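Long-range contacts in succinate dehydrogenase subunit B (Mycolicibacterium smegmatis MC2 51, PDB 6LUM), which carries three iron-sulfur clusters that probably relay electrons from the catalytic subunit A toward quinone at the membrane subunits during succinate oxidation: residues D54-L60 with A96-M101; A86-N90 with I115-R121; V92-A96 with C177-S183; D170-I175 with P241-Q245. All coordinates share one frame; numbering follows the deposited sequence.

Contact 1: D54-L60 with A96-M101; sequences DRLLNLL and ACKVLM. With FES (Fe2/s2 (inorganic) cluster), chain B.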
loop_
_atom_site.group_PDB
_atom_site.type_symbol
_atom_site.label_atom_id
_atom_site.label_comp_id
_atom_site.label_asym_id
_atom_site.label_seq_id
_atom_site.Cartn_x
_atom_site.Cartn_y
_atom_site.Cartn_z
ATOM N N ASP J 54 40.415 -3.322 -35.885
ATOM C CA ASP J 54 39.223 -4.152 -35.856
ATOM C C ASP J 54 38.739 -4.304 -34.430
ATOM O O ASP J 54 39.336 -3.789 -33.486
ATOM C CB ASP J 54 39.457 -5.542 -36.450
ATOM C CG ASP J 54 39.437 -5.543 -37.954
ATOM O OD1 ASP J 54 38.780 -4.663 -38.543
ATOM O OD2 ASP J 54 40.053 -6.447 -38.552
ATOM N N ARG J 55 37.637 -5.034 -34.296
ATOM C CA ARG J 55 37.050 -5.358 -33.011
ATOM C C ARG J 55 36.286 -6.660 -33.161
ATOM O O ARG J 55 35.966 -7.092 -34.275
ATOM C CB ARG J 55 36.146 -4.235 -32.516
ATOM C CG ARG J 55 36.897 -3.151 -31.809
ATOM C CD ARG J 55 36.347 -1.792 -32.099
ATOM N NE ARG J 55 37.265 -0.753 -31.652
ATOM C CZ ARG J 55 37.278 -0.250 -30.424
ATOM N NH1 ARG J 55 38.143 0.698 -30.097
ATOM N NH2 ARG J 55 36.423 -0.694 -29.521
ATOM N N LEU J 56 36.004 -7.297 -32.030
ATOM C CA LEU J 56 35.320 -8.576 -32.109
ATOM C C LEU J 56 33.965 -8.434 -32.775
ATOM O O LEU J 56 33.462 -9.394 -33.356
ATOM C CB LEU J 56 35.164 -9.192 -30.728
ATOM C CG LEU J 56 34.763 -10.654 -30.747
ATOM C CD1 LEU J 56 35.752 -11.425 -31.542
ATOM C CD2 LEU J 56 34.712 -11.180 -29.368
ATOM N N LEU J 57 33.367 -7.248 -32.724
ATOM C CA LEU J 57 32.119 -7.042 -33.442
ATOM C C LEU J 57 32.342 -7.097 -34.941
ATOM O O LEU J 57 31.546 -7.693 -35.664
ATOM C CB LEU J 57 31.495 -5.713 -33.049
ATOM C CG LEU J 57 29.987 -5.630 -33.199
ATOM C CD1 LEU J 57 29.348 -6.722 -32.393
ATOM C CD2 LEU J 57 29.504 -4.284 -32.752
ATOM N N ASN J 58 33.416 -6.482 -35.429
ATOM C CA ASN J 58 33.727 -6.576 -36.847
ATOM C C ASN J 58 33.949 -8.018 -37.259
ATOM O O ASN J 58 33.528 -8.439 -38.341
ATOM C CB ASN J 58 34.956 -5.740 -37.175
ATOM C CG ASN J 58 34.736 -4.274 -36.941
ATOM O OD1 ASN J 58 33.797 -3.878 -36.264
ATOM N ND2 ASN J 58 35.607 -3.453 -37.498
ATOM N N LEU J 59 34.590 -8.806 -36.397
ATOM C CA LEU J 59 34.853 -10.194 -36.765
ATOM C C LEU J 59 33.582 -11.035 -36.743
ATOM O O LEU J 59 33.378 -11.886 -37.616
ATOM C CB LEU J 59 35.903 -10.794 -35.842
ATOM C CG LEU J 59 37.286 -10.164 -35.793
ATOM C CD1 LEU J 59 38.265 -11.237 -35.427
ATOM C CD2 LEU J 59 37.660 -9.539 -37.103
ATOM N N LEU J 60 32.716 -10.818 -35.759
ATOM C CA LEU J 60 31.452 -11.539 -35.732
ATOM C C LEU J 60 30.556 -11.131 -36.889
ATOM O O LEU J 60 29.789 -11.951 -37.398
ATOM C CB LEU J 60 30.747 -11.305 -34.403
ATOM C CG LEU J 60 31.432 -11.826 -33.149
ATOM C CD1 LEU J 60 30.705 -11.351 -31.933
ATOM C CD2 LEU J 60 31.458 -13.310 -33.170
ATOM N N ALA J 96 31.510 -7.097 -26.711
ATOM C CA ALA J 96 32.328 -7.416 -27.873
ATOM C C ALA J 96 32.700 -6.237 -28.753
ATOM O O ALA J 96 33.615 -6.360 -29.561
ATOM C CB ALA J 96 31.597 -8.433 -28.729
ATOM N N CYS J 97 32.014 -5.112 -28.657
ATOM C CA CYS J 97 32.364 -3.971 -29.493
ATOM C C CYS J 97 33.604 -3.247 -29.015
ATOM O O CYS J 97 33.999 -2.266 -29.639
ATOM C CB CYS J 97 31.218 -2.970 -29.551
ATOM S SG CYS J 97 31.102 -1.891 -28.149
ATOM N N LYS J 98 34.222 -3.693 -27.928
ATOM C CA LYS J 98 35.312 -2.959 -27.318
ATOM C C LYS J 98 36.588 -3.759 -27.143
ATOM O O LYS J 98 37.541 -3.230 -26.566
ATOM C CB LYS J 98 34.892 -2.433 -25.949
ATOM C CG LYS J 98 33.883 -1.356 -26.011
ATOM C CD LYS J 98 33.424 -0.989 -24.651
ATOM C CE LYS J 98 33.429 0.493 -24.515
ATOM N NZ LYS J 98 33.106 0.900 -23.135
ATOM N N VAL J 99 36.652 -5.004 -27.617
ATOM C CA VAL J 99 37.801 -5.820 -27.278
ATOM C C VAL J 99 39.051 -5.410 -28.038
ATOM O O VAL J 99 40.148 -5.841 -27.672
ATOM C CB VAL J 99 37.518 -7.305 -27.498
ATOM C CG1 VAL J 99 36.209 -7.678 -26.867
ATOM C CG2 VAL J 99 37.544 -7.589 -28.944
ATOM N N LEU J 100 38.931 -4.606 -29.092
ATOM C CA LEU J 100 40.039 -3.765 -29.547
ATOM C C LEU J 100 41.286 -4.595 -29.865
ATOM O O LEU J 100 42.278 -4.589 -29.140
ATOM C CB LEU J 100 40.343 -2.686 -28.505
ATOM C CG LEU J 100 41.440 -1.698 -28.865
ATOM C CD1 LEU J 100 41.094 -0.998 -30.154
ATOM C CD2 LEU J 100 41.621 -0.700 -27.740
ATOM N N MET J 101 41.197 -5.343 -30.939
ATOM C CA MET J 101 42.299 -6.226 -31.316
ATOM C C MET J 101 43.546 -5.506 -31.773
ATOM O O MET J 101 44.426 -6.202 -32.275
ATOM C CB MET J 101 41.834 -7.178 -32.404
ATOM C CG MET J 101 40.735 -8.057 -31.922
ATOM S SD MET J 101 40.259 -9.294 -33.102
ATOM C CE MET J 101 38.920 -10.001 -32.178
HETATM FE FE1 FES B . 26.017 -1.456 -28.502
HETATM FE FE2 FES B . 28.617 -2.906 -28.025
HETATM S S1 FES B . 27.404 -2.517 -29.807
HETATM S S2 FES B . 27.367 -1.618 -26.788
#
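Arg-55 and Leu-100 run side by side, pointing the same way, with Leu-100 on one face of the guanidinium, shifted toward its rim, where CD1 comes 3.4 Å from Arg-55 NH1. At the edge of the same group sits the carbonyl of Cys-97. Arg-55 NH2 donates to Cys-97 O at 2.9 Å, staying close to the guanidinium plane and arriving on a lone pair of the oxygen with a fairly straight N-H (152°). The arginine gets there although its CB sets off away from 96-101: the chain bends at chi2 (143°) and swings its end back, with CD and CG packed against Cys-97 O. This is the start of helix 56-67, with Arg-55 at its N-cap position, the helix that packs on the mixed sheet of the beta-grasp fold of 2Fe-2S ferredoxins. Segment 96-101 belongs to the loop that brings in Cys-97, whose SG stands 2.7 Å from iron FE2 of the cluster. Leu-57 closes in beside it, CD2 against Cys-97 CB at 3.9 Å, and its backbone N makes a weak bond to Ala-96 O. Leu-56, turned inward, lays its CB against Val-99 CG2 (3.4 Å), with Ala-96 CB a little farther off. Its CD1 meets the methyl of Met-101 where the two side chains run aslant. Met-101, extended beyond CG, drives that same CE end-on at Leu-59, 3.5 Å from CD1. Leu-28 and Ile-117, on strands 27-32 and 114-118, also touch Leu-56.

Contact 2: A86-N90 with I115-R121; sequences AMRIN and ITIEPIR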
loop_
_atom_site.group_PDB
_atom_site.type_symbol
_atom_site.label_atom_id
_atom_site.label_comp_id
_atom_site.label_asym_id
_atom_site.label_seq_id
_atom_site.Cartn_x
_atom_site.Cartn_y
_atom_site.Cartn_z
ATOM N N ALA J 86 26.879 -7.758 -24.556
ATOM C CA ALA J 86 27.665 -8.406 -23.527
ATOM C C ALA J 86 27.887 -9.863 -23.890
ATOM O O ALA J 86 26.940 -10.585 -24.201
ATOM C CB ALA J 86 26.961 -8.301 -22.183
ATOM N N MET J 87 29.141 -10.296 -23.851
ATOM C CA MET J 87 29.510 -11.669 -24.140
ATOM C C MET J 87 30.596 -12.089 -23.175
ATOM O O MET J 87 31.182 -11.267 -22.481
ATOM C CB MET J 87 30.012 -11.835 -25.573
ATOM C CG MET J 87 28.934 -11.898 -26.605
ATOM S SD MET J 87 29.510 -11.342 -28.201
ATOM C CE MET J 87 27.949 -10.987 -28.973
ATOM N N ARG J 88 30.863 -13.383 -23.144
ATOM C CA ARG J 88 32.010 -13.957 -22.460
ATOM C C ARG J 88 33.072 -14.238 -23.502
ATOM O O ARG J 88 32.918 -15.150 -24.316
ATOM C CB ARG J 88 31.634 -15.242 -21.740
ATOM C CG ARG J 88 31.441 -15.114 -20.280
ATOM C CD ARG J 88 31.390 -16.470 -19.684
ATOM N NE ARG J 88 30.262 -17.229 -20.195
ATOM C CZ ARG J 88 30.083 -18.522 -19.976
ATOM N NH1 ARG J 88 30.969 -19.186 -19.258
ATOM N NH2 ARG J 88 29.028 -19.148 -20.465
ATOM N N ILE J 89 34.144 -13.464 -23.475
ATOM C CA ILE J 89 35.213 -13.552 -24.450
ATOM C C ILE J 89 36.480 -13.889 -23.696
ATOM O O ILE J 89 37.037 -13.031 -23.004
ATOM C CB ILE J 89 35.375 -12.249 -25.230
ATOM C CG1 ILE J 89 34.072 -11.912 -25.941
ATOM C CG2 ILE J 89 36.513 -12.365 -26.203
ATOM C CD1 ILE J 89 33.803 -10.458 -26.036
ATOM N N ASN J 90 36.940 -15.133 -23.831
ATOM C CA ASN J 90 38.140 -15.617 -23.154
ATOM C C ASN J 90 37.953 -15.610 -21.641
ATOM O O ASN J 90 38.830 -15.191 -20.888
ATOM C CB ASN J 90 39.367 -14.802 -23.553
ATOM C CG ASN J 90 39.937 -15.221 -24.874
ATOM O OD1 ASN J 90 40.470 -14.408 -25.618
ATOM N ND2 ASN J 90 39.837 -16.501 -25.174
ATOM N N ILE J 115 40.278 -17.125 -30.279
ATOM C CA ILE J 115 39.440 -16.352 -29.376
ATOM C C ILE J 115 38.197 -17.166 -29.081
ATOM O O ILE J 115 37.667 -17.845 -29.963
ATOM C CB ILE J 115 39.085 -14.982 -29.980
ATOM C CG1 ILE J 115 40.365 -14.187 -30.183
ATOM C CG2 ILE J 115 38.144 -14.223 -29.089
ATOM C CD1 ILE J 115 40.146 -12.773 -30.538
ATOM N N THR J 116 37.748 -17.121 -27.836
ATOM C CA THR J 116 36.675 -17.978 -27.359
ATOM C C THR J 116 35.504 -17.104 -26.958
ATOM O O THR J 116 35.620 -16.304 -26.030
ATOM C CB THR J 116 37.153 -18.815 -26.178
ATOM O OG1 THR J 116 38.250 -19.636 -26.591
ATOM C CG2 THR J 116 36.052 -19.687 -25.672
ATOM N N ILE J 117 34.379 -17.262 -27.644
ATOM C CA ILE J 117 33.209 -16.420 -27.453
ATOM C C ILE J 117 32.052 -17.305 -27.035
ATOM O O ILE J 117 31.900 -18.412 -27.554
ATOM C CB ILE J 117 32.873 -15.639 -28.737
ATOM C CG1 ILE J 117 34.137 -15.021 -29.301
ATOM C CG2 ILE J 117 31.905 -14.537 -28.454
ATOM C CD1 ILE J 117 34.018 -14.617 -30.704
ATOM N N GLU J 118 31.250 -16.835 -26.089
ATOM C CA GLU J 118 30.109 -17.608 -25.621
ATOM C C GLU J 118 29.205 -16.696 -24.813
ATOM O O GLU J 118 29.648 -15.655 -24.339
ATOM C CB GLU J 118 30.570 -18.813 -24.797
ATOM C CG GLU J 118 31.510 -18.455 -23.702
ATOM C CD GLU J 118 32.129 -19.661 -23.071
ATOM O OE1 GLU J 118 31.723 -20.782 -23.425
ATOM O OE2 GLU J 118 33.058 -19.492 -22.259
ATOM N N PRO J 119 27.931 -17.040 -24.664
ATOM C CA PRO J 119 27.004 -16.140 -23.984
ATOM C C PRO J 119 27.391 -15.897 -22.537
ATOM O O PRO J 119 28.189 -16.618 -21.947
ATOM C CB PRO J 119 25.666 -16.878 -24.077
ATOM C CG PRO J 119 26.009 -18.252 -24.378
ATOM C CD PRO J 119 27.227 -18.204 -25.207
ATOM N N ILE J 120 26.807 -14.849 -21.962
ATOM C CA ILE J 120 27.035 -14.568 -20.558
ATOM C C ILE J 120 26.327 -15.615 -19.712
ATOM O O ILE J 120 25.345 -16.232 -20.133
ATOM C CB ILE J 120 26.577 -13.146 -20.197
ATOM C CG1 ILE J 120 25.152 -12.894 -20.658
ATOM C CG2 ILE J 120 27.491 -12.142 -20.817
ATOM C CD1 ILE J 120 24.695 -11.483 -20.448
ATOM N N ARG J 121 26.829 -15.820 -18.502
ATOM C CA ARG J 121 26.452 -16.963 -17.685
ATOM C C ARG J 121 25.502 -16.542 -16.578
ATOM O O ARG J 121 25.870 -15.750 -15.714
ATOM C CB ARG J 121 27.691 -17.612 -17.084
ATOM C CG ARG J 121 27.361 -18.638 -16.057
ATOM C CD ARG J 121 28.578 -19.369 -15.604
ATOM N NE ARG J 121 28.252 -20.187 -14.452
ATOM C CZ ARG J 121 29.150 -20.800 -13.703
ATOM N NH1 ARG J 121 30.437 -20.691 -13.987
ATOM N NH2 ARG J 121 28.752 -21.515 -12.668
#
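Arg-88 and Glu-118 form the hydrogen-bonded antiparallel pair that joins strand 88-89 to strand 114-118 inside the beta-grasp sheet of the 2Fe-2S domain. Two backbone bonds tie them, Arg-88 N to Glu-118 O at 2.8 Å and Glu-118 N to Arg-88 O at 3.0 Å. Ile-89 and Ile-117 follow as the non-hydrogen-bonded pair. The tight half lies on the face of these isoleucines: Ile-89 CG2 runs alongside Ile-115 CG2 at 3.8 Å, the Met-87 side chain passes that of Ile-117 at a slant, SD against CG2, and Leu-56 and Leu-60 of the helix seal the layer. Toward the turn the contact slackens. Asn-90 is exposed; its N still reaches Thr-116 O at 2.8 Å, but its side chain merely crosses Thr-116 at about a right angle. The other face is polar and covered by another chain, with Thr-19 of subunit C packed on both Arg-88 and Glu-118. Here the Glu-118 carboxylate stacks on one face of the Arg-88 guanidinium, OE2 displaced toward the rim, the planes 15° apart, in a long salt bridge of charge alone. Arg-121 CB sits over the centre of the opposite side, 3.9 Å from Arg-88 CZ. At the edge, Arg-88 NE and NH2 both grip Pro-119 O, at 2.8 and 3.0 Å.

Contact 3: V92-A96 with C177-S183; sequences VNRLA and CACCTTS. With SF4 (iron/sulfur cluster), chain C.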
loop_
_atom_site.group_PDB
_atom_site.type_symbol
_atom_site.label_atom_id
_atom_site.label_comp_id
_atom_site.label_asym_id
_atom_site.label_seq_id
_atom_site.Cartn_x
_atom_site.Cartn_y
_atom_site.Cartn_z
ATOM N N VAL J 92 36.168 -13.742 -19.460
ATOM C CA VAL J 92 35.593 -12.544 -18.861
ATOM C C VAL J 92 34.479 -11.982 -19.729
ATOM O O VAL J 92 34.465 -12.166 -20.941
ATOM C CB VAL J 92 36.690 -11.491 -18.642
ATOM C CG1 VAL J 92 37.664 -11.967 -17.641
ATOM C CG2 VAL J 92 37.407 -11.247 -19.928
ATOM N N ASN J 93 33.549 -11.265 -19.099
ATOM C CA ASN J 93 32.508 -10.521 -19.796
ATOM C C ASN J 93 33.087 -9.261 -20.423
ATOM O O ASN J 93 33.885 -8.567 -19.795
ATOM C CB ASN J 93 31.409 -10.135 -18.819
ATOM C CG ASN J 93 30.568 -11.288 -18.417
ATOM O OD1 ASN J 93 30.895 -12.420 -18.688
ATOM N ND2 ASN J 93 29.475 -11.011 -17.759
ATOM N N ARG J 94 32.688 -8.942 -21.662
ATOM C CA ARG J 94 33.432 -7.874 -22.327
ATOM C C ARG J 94 32.664 -6.799 -23.094
ATOM O O ARG J 94 33.245 -5.722 -23.254
ATOM C CB ARG J 94 34.466 -8.460 -23.281
ATOM C CG ARG J 94 35.671 -9.088 -22.648
ATOM C CD ARG J 94 36.561 -8.118 -21.889
ATOM N NE ARG J 94 36.335 -8.193 -20.451
ATOM C CZ ARG J 94 36.929 -7.418 -19.552
ATOM N NH1 ARG J 94 37.797 -6.502 -19.941
ATOM N NH2 ARG J 94 36.668 -7.579 -18.264
ATOM N N LEU J 95 31.432 -6.985 -23.577
ATOM C CA LEU J 95 30.932 -6.055 -24.605
ATOM C C LEU J 95 31.745 -6.082 -25.884
ATOM O O LEU J 95 32.581 -5.214 -26.106
ATOM C CB LEU J 95 30.838 -4.605 -24.128
ATOM C CG LEU J 95 29.505 -3.922 -23.889
ATOM C CD1 LEU J 95 28.653 -4.613 -22.908
ATOM C CD2 LEU J 95 29.832 -2.563 -23.399
ATOM N N ALA J 96 31.510 -7.097 -26.711
ATOM C CA ALA J 96 32.328 -7.416 -27.873
ATOM C C ALA J 96 32.700 -6.237 -28.753
ATOM O O ALA J 96 33.615 -6.360 -29.561
ATOM C CB ALA J 96 31.597 -8.433 -28.729
ATOM N N CYS J 177 23.854 -3.428 -19.076
ATOM C CA CYS J 177 24.338 -4.444 -19.992
ATOM C C CYS J 177 24.414 -5.832 -19.378
ATOM O O CYS J 177 24.463 -6.808 -20.127
ATOM C CB CYS J 177 25.712 -4.057 -20.542
ATOM S SG CYS J 177 27.008 -3.932 -19.366
ATOM N N ALA J 178 24.415 -5.936 -18.051
ATOM C CA ALA J 178 24.486 -7.179 -17.292
ATOM C C ALA J 178 25.857 -7.821 -17.316
ATOM O O ALA J 178 25.988 -8.982 -16.976
ATOM C CB ALA J 178 23.443 -8.189 -17.758
ATOM N N CYS J 179 26.901 -7.096 -17.693
ATOM C CA CYS J 179 28.248 -7.637 -17.605
ATOM C C CYS J 179 28.676 -7.877 -16.171
ATOM O O CYS J 179 29.655 -8.583 -15.942
ATOM C CB CYS J 179 29.248 -6.700 -18.273
ATOM S SG CYS J 179 29.411 -6.850 -20.037
ATOM N N CYS J 180 27.977 -7.296 -15.208
ATOM C CA CYS J 180 28.304 -7.393 -13.795
ATOM C C CYS J 180 27.510 -8.494 -13.117
ATOM O O CYS J 180 28.086 -9.363 -12.461
ATOM C CB CYS J 180 28.034 -6.055 -13.115
ATOM S SG CYS J 180 26.307 -5.699 -12.902
ATOM N N THR J 181 26.188 -8.478 -13.283
ATOM C CA THR J 181 25.341 -9.475 -12.648
ATOM C C THR J 181 25.676 -10.873 -13.113
ATOM O O THR J 181 25.546 -11.830 -12.349
ATOM C CB THR J 181 23.882 -9.169 -12.930
ATOM O OG1 THR J 181 23.659 -7.773 -12.768
ATOM C CG2 THR J 181 23.019 -9.870 -11.974
ATOM N N THR J 182 26.104 -11.023 -14.353
ATOM C CA THR J 182 26.446 -12.325 -14.884
ATOM C C THR J 182 27.912 -12.649 -14.709
ATOM O O THR J 182 28.439 -13.497 -15.427
ATOM C CB THR J 182 26.054 -12.417 -16.350
ATOM O OG1 THR J 182 26.732 -11.402 -17.078
ATOM C CG2 THR J 182 24.579 -12.218 -16.504
ATOM N N SER J 183 28.587 -11.980 -13.783
ATOM C CA SER J 183 29.892 -12.405 -13.311
ATOM C C SER J 183 29.904 -12.598 -11.807
ATOM O O SER J 183 30.965 -12.834 -11.237
ATOM C CB SER J 183 30.960 -11.404 -13.714
ATOM O OG SER J 183 30.725 -10.175 -13.087
HETATM FE FE1 SF4 C . 26.650 -3.763 -14.269
HETATM FE FE2 SF4 C . 26.815 -2.975 -17.163
HETATM FE FE3 SF4 C . 28.400 -1.436 -15.101
HETATM FE FE4 SF4 C . 25.400 -1.171 -15.242
HETATM S S1 SF4 C . 26.996 -0.921 -16.629
HETATM S S2 SF4 C . 26.804 -1.701 -13.722
HETATM S S3 SF4 C . 25.228 -3.227 -15.769
HETATM S S4 SF4 C . 28.235 -3.490 -15.665
#
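The carboxamide of Asn-93 is the flat group of this contact, and it works from its amino end: ND2 reaches both Cys-179 O and Thr-182 OG1. Neither approach is ideal. Cys-179 O, 3.0 Å from Asn-93 ND2, is tilted 30° from the amide plane, and ND2 in turn stands above the plane of that carbonyl. The second bond, Asn-93 ND2 to Thr-182 OG1 at 2.9 Å, is weak in angle, the two side chains crossing at about a right angle. Thr-182 OG1 spends its own proton on Ala-178 O, so the hydroxyl relays the grip deeper into the loop. With CG anti to its carbonyl carbon (chi1 -73°), Asn-93 projects from the edge strand of the beta-grasp sheet straight at the C-x2-C-x2-C loop of the 4Fe-4S ferredoxin-type domain. Beside it Leu-95 wedges CD1 against Cys-179 SG at 3.7 Å and Cys-177 CB at 3.8 Å. Within the loop, Cys-177 SG binds iron FE2 and Cys-180 SG binds iron FE1, each at 2.4 Å. Tyr-21 of subunit C packs on Asn-93 and Ser-183. Cys-179, which turns to the 2Fe-2S domain instead of the cube, offers its N to Cys-177 SG along a nearly straight N-H. That bond would draw electron density from the thiolate and probably helps set the cluster's potential, while the asparagine holds the carbonyl of the same residue.

Contact 4: D170-I175 with P241-Q245; sequences DTTKCI and PRGIQ. With SF4 (iron/sulfur cluster), chain C.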
loop_
_atom_site.group_PDB
_atom_site.type_symbol
_atom_site.label_atom_id
_atom_site.label_comp_id
_atom_site.label_asym_id
_atom_site.label_seq_id
_atom_site.Cartn_x
_atom_site.Cartn_y
_atom_site.Cartn_z
ATOM N N ASP J 170 28.076 8.745 -10.640
ATOM C CA ASP J 170 28.890 7.548 -10.834
ATOM C C ASP J 170 28.056 6.276 -10.781
ATOM O O ASP J 170 28.531 5.209 -11.160
ATOM C CB ASP J 170 30.027 7.500 -9.809
ATOM C CG ASP J 170 30.775 6.190 -9.819
ATOM O OD1 ASP J 170 31.681 6.015 -10.656
ATOM O OD2 ASP J 170 30.455 5.335 -8.978
ATOM N N THR J 171 26.799 6.376 -10.382
ATOM C CA THR J 171 25.854 5.293 -10.572
ATOM C C THR J 171 24.791 5.662 -11.581
ATOM O O THR J 171 23.908 4.851 -11.864
ATOM C CB THR J 171 25.198 4.897 -9.255
ATOM O OG1 THR J 171 24.866 6.071 -8.520
ATOM C CG2 THR J 171 26.129 4.056 -8.440
ATOM N N THR J 172 24.845 6.872 -12.117
ATOM C CA THR J 172 23.994 7.288 -13.212
ATOM C C THR J 172 24.576 6.918 -14.561
ATOM O O THR J 172 24.018 7.306 -15.588
ATOM C CB THR J 172 23.750 8.791 -13.146
ATOM O OG1 THR J 172 24.999 9.474 -13.038
ATOM C CG2 THR J 172 22.901 9.128 -11.957
ATOM N N LYS J 173 25.671 6.170 -14.583
ATOM C CA LYS J 173 26.335 5.774 -15.810
ATOM C C LYS J 173 25.958 4.377 -16.272
ATOM O O LYS J 173 26.509 3.906 -17.260
ATOM C CB LYS J 173 27.844 5.834 -15.624
ATOM C CG LYS J 173 28.357 7.101 -15.050
ATOM C CD LYS J 173 29.789 6.913 -14.650
ATOM C CE LYS J 173 30.601 6.487 -15.840
ATOM N NZ LYS J 173 32.040 6.345 -15.513
ATOM N N CYS J 174 25.047 3.706 -15.587
ATOM C CA CYS J 174 24.757 2.310 -15.875
ATOM C C CYS J 174 23.962 2.190 -17.165
ATOM O O CYS J 174 22.856 2.720 -17.266
ATOM C CB CYS J 174 23.999 1.702 -14.702
ATOM S SG CYS J 174 23.206 0.134 -14.968
ATOM N N ILE J 175 24.525 1.491 -18.157
ATOM C CA ILE J 175 23.828 1.246 -19.410
ATOM C C ILE J 175 23.029 -0.039 -19.389
ATOM O O ILE J 175 22.419 -0.388 -20.403
ATOM C CB ILE J 175 24.796 1.208 -20.603
ATOM C CG1 ILE J 175 25.846 0.134 -20.420
ATOM C CG2 ILE J 175 25.446 2.519 -20.766
ATOM C CD1 ILE J 175 26.938 0.167 -21.435
ATOM N N PRO J 241 31.819 -2.103 -17.977
ATOM C CA PRO J 241 32.457 -1.360 -19.063
ATOM C C PRO J 241 32.420 0.151 -18.919
ATOM O O PRO J 241 33.150 0.833 -19.643
ATOM C CB PRO J 241 31.656 -1.806 -20.277
ATOM C CG PRO J 241 30.382 -2.132 -19.755
ATOM C CD PRO J 241 30.609 -2.774 -18.461
ATOM N N ARG J 242 31.601 0.699 -18.031
ATOM C CA ARG J 242 31.596 2.126 -17.768
ATOM C C ARG J 242 32.507 2.524 -16.617
ATOM O O ARG J 242 32.694 3.719 -16.387
ATOM C CB ARG J 242 30.185 2.611 -17.451
ATOM C CG ARG J 242 29.116 2.150 -18.387
ATOM C CD ARG J 242 29.334 2.642 -19.794
ATOM N NE ARG J 242 29.659 4.060 -19.878
ATOM C CZ ARG J 242 28.767 5.041 -19.862
ATOM N NH1 ARG J 242 27.482 4.780 -19.753
ATOM N NH2 ARG J 242 29.168 6.295 -19.945
ATOM N N GLY J 243 33.065 1.569 -15.887
ATOM C CA GLY J 243 33.892 1.877 -14.741
ATOM C C GLY J 243 33.104 2.500 -13.613
ATOM O O GLY J 243 33.278 3.682 -13.329
ATOM N N ILE J 244 32.238 1.735 -12.956
ATOM C CA ILE J 244 31.287 2.325 -12.026
ATOM C C ILE J 244 31.642 2.118 -10.554
ATOM O O ILE J 244 31.157 2.884 -9.709
ATOM C CB ILE J 244 29.858 1.826 -12.332
ATOM C CG1 ILE J 244 29.219 2.704 -13.393
ATOM C CG2 ILE J 244 28.962 1.795 -11.120
ATOM C CD1 ILE J 244 27.806 2.399 -13.625
ATOM N N GLN J 245 32.543 1.189 -10.229
ATOM C CA GLN J 245 32.830 0.850 -8.833
ATOM C C GLN J 245 31.603 0.221 -8.199
ATOM O O GLN J 245 31.062 0.717 -7.204
ATOM C CB GLN J 245 33.282 2.064 -8.023
ATOM C CG GLN J 245 34.306 2.922 -8.705
ATOM C CD GLN J 245 35.618 2.216 -8.877
ATOM O OE1 GLN J 245 36.288 2.365 -9.891
ATOM N NE2 GLN J 245 35.995 1.436 -7.885
HETATM FE FE1 SF4 C . 26.650 -3.763 -14.269
HETATM FE FE2 SF4 C . 26.815 -2.975 -17.163
HETATM FE FE3 SF4 C . 28.400 -1.436 -15.101
HETATM FE FE4 SF4 C . 25.400 -1.171 -15.242
HETATM S S1 SF4 C . 26.996 -0.921 -16.629
HETATM S S2 SF4 C . 26.804 -1.701 -13.722
HETATM S S3 SF4 C . 25.228 -3.227 -15.769
HETATM S S4 SF4 C . 28.235 -3.490 -15.665
#
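Lys-173 leaves its backbone with CG anti to the carbonyl carbon, runs extended past CG, then kinks at chi3 (58°), a turn that delivers NZ to Arg-242 O at 2.8 Å. Arg-242 starts the same way but bends at chi2 (-62°) and again at chi3, and curls its guanidinium back over 170-175. Together they close two loops of the ferredoxin-type 4Fe-4S domain round its cubane: 170-175 brings the first cysteine of the C-x2-C-x2-C motif, while 241-245 follows Cys-240, the remote cysteine of the same cluster pocket, in the Cys-Pro pair usual for such domains. Lys-173 CB lies over one face of the Arg-242 guanidinium, toward its rim, and Ile-175 CG2 sits at the edge, 3.2 Å from Arg-242 NH1. Arg-242 CD also rests on Ile-175, 3.8 Å from its CD1, as the two side chains pass at a slant. The ammonium and guanidinium, both positive, stay apart, Lys-173 NZ being 5.3 Å from Arg-242 NH2. Ile-244 sets CD1 against the peptide joining Lys-173 and Cys-174, reaching Cys-174 CB at 4.0 Å. Subunit A also touches this contact: its Arg-41 bonds Ile-175 O and its Arg-138 packs on Lys-173. Iron FE4 takes Cys-174 SG at 2.6 Å, while Pro-241 CD lies 3.7 Å from the inorganic sulfur S4.

How the contacts relate
Contacts 2 and 3 are buried, contact 3 lying nearest the middle of the chain, whereas contacts 1 and 4 are only partly so. Contacts 1 and 2 share the apolar core of the beta-grasp domain: Leu-56 packs on Ile-89 and Ile-117, and Met-101 on Ile-115. Strands 88-89 and 92-93 are neighbours, so contact 2 passes directly into contact 3, where its isoleucine layer and charged face give way to amide and hydroxyl bonds and cluster-binding cysteines at the join between the two domains. Contacts 3 and 4 hold one cubane, Pro-241 touching Leu-95 and Cys-177; contact 4, with a lysine and an arginine whose charged ends stay apart, faces subunit A, while contacts 2 and 3 meet subunit C.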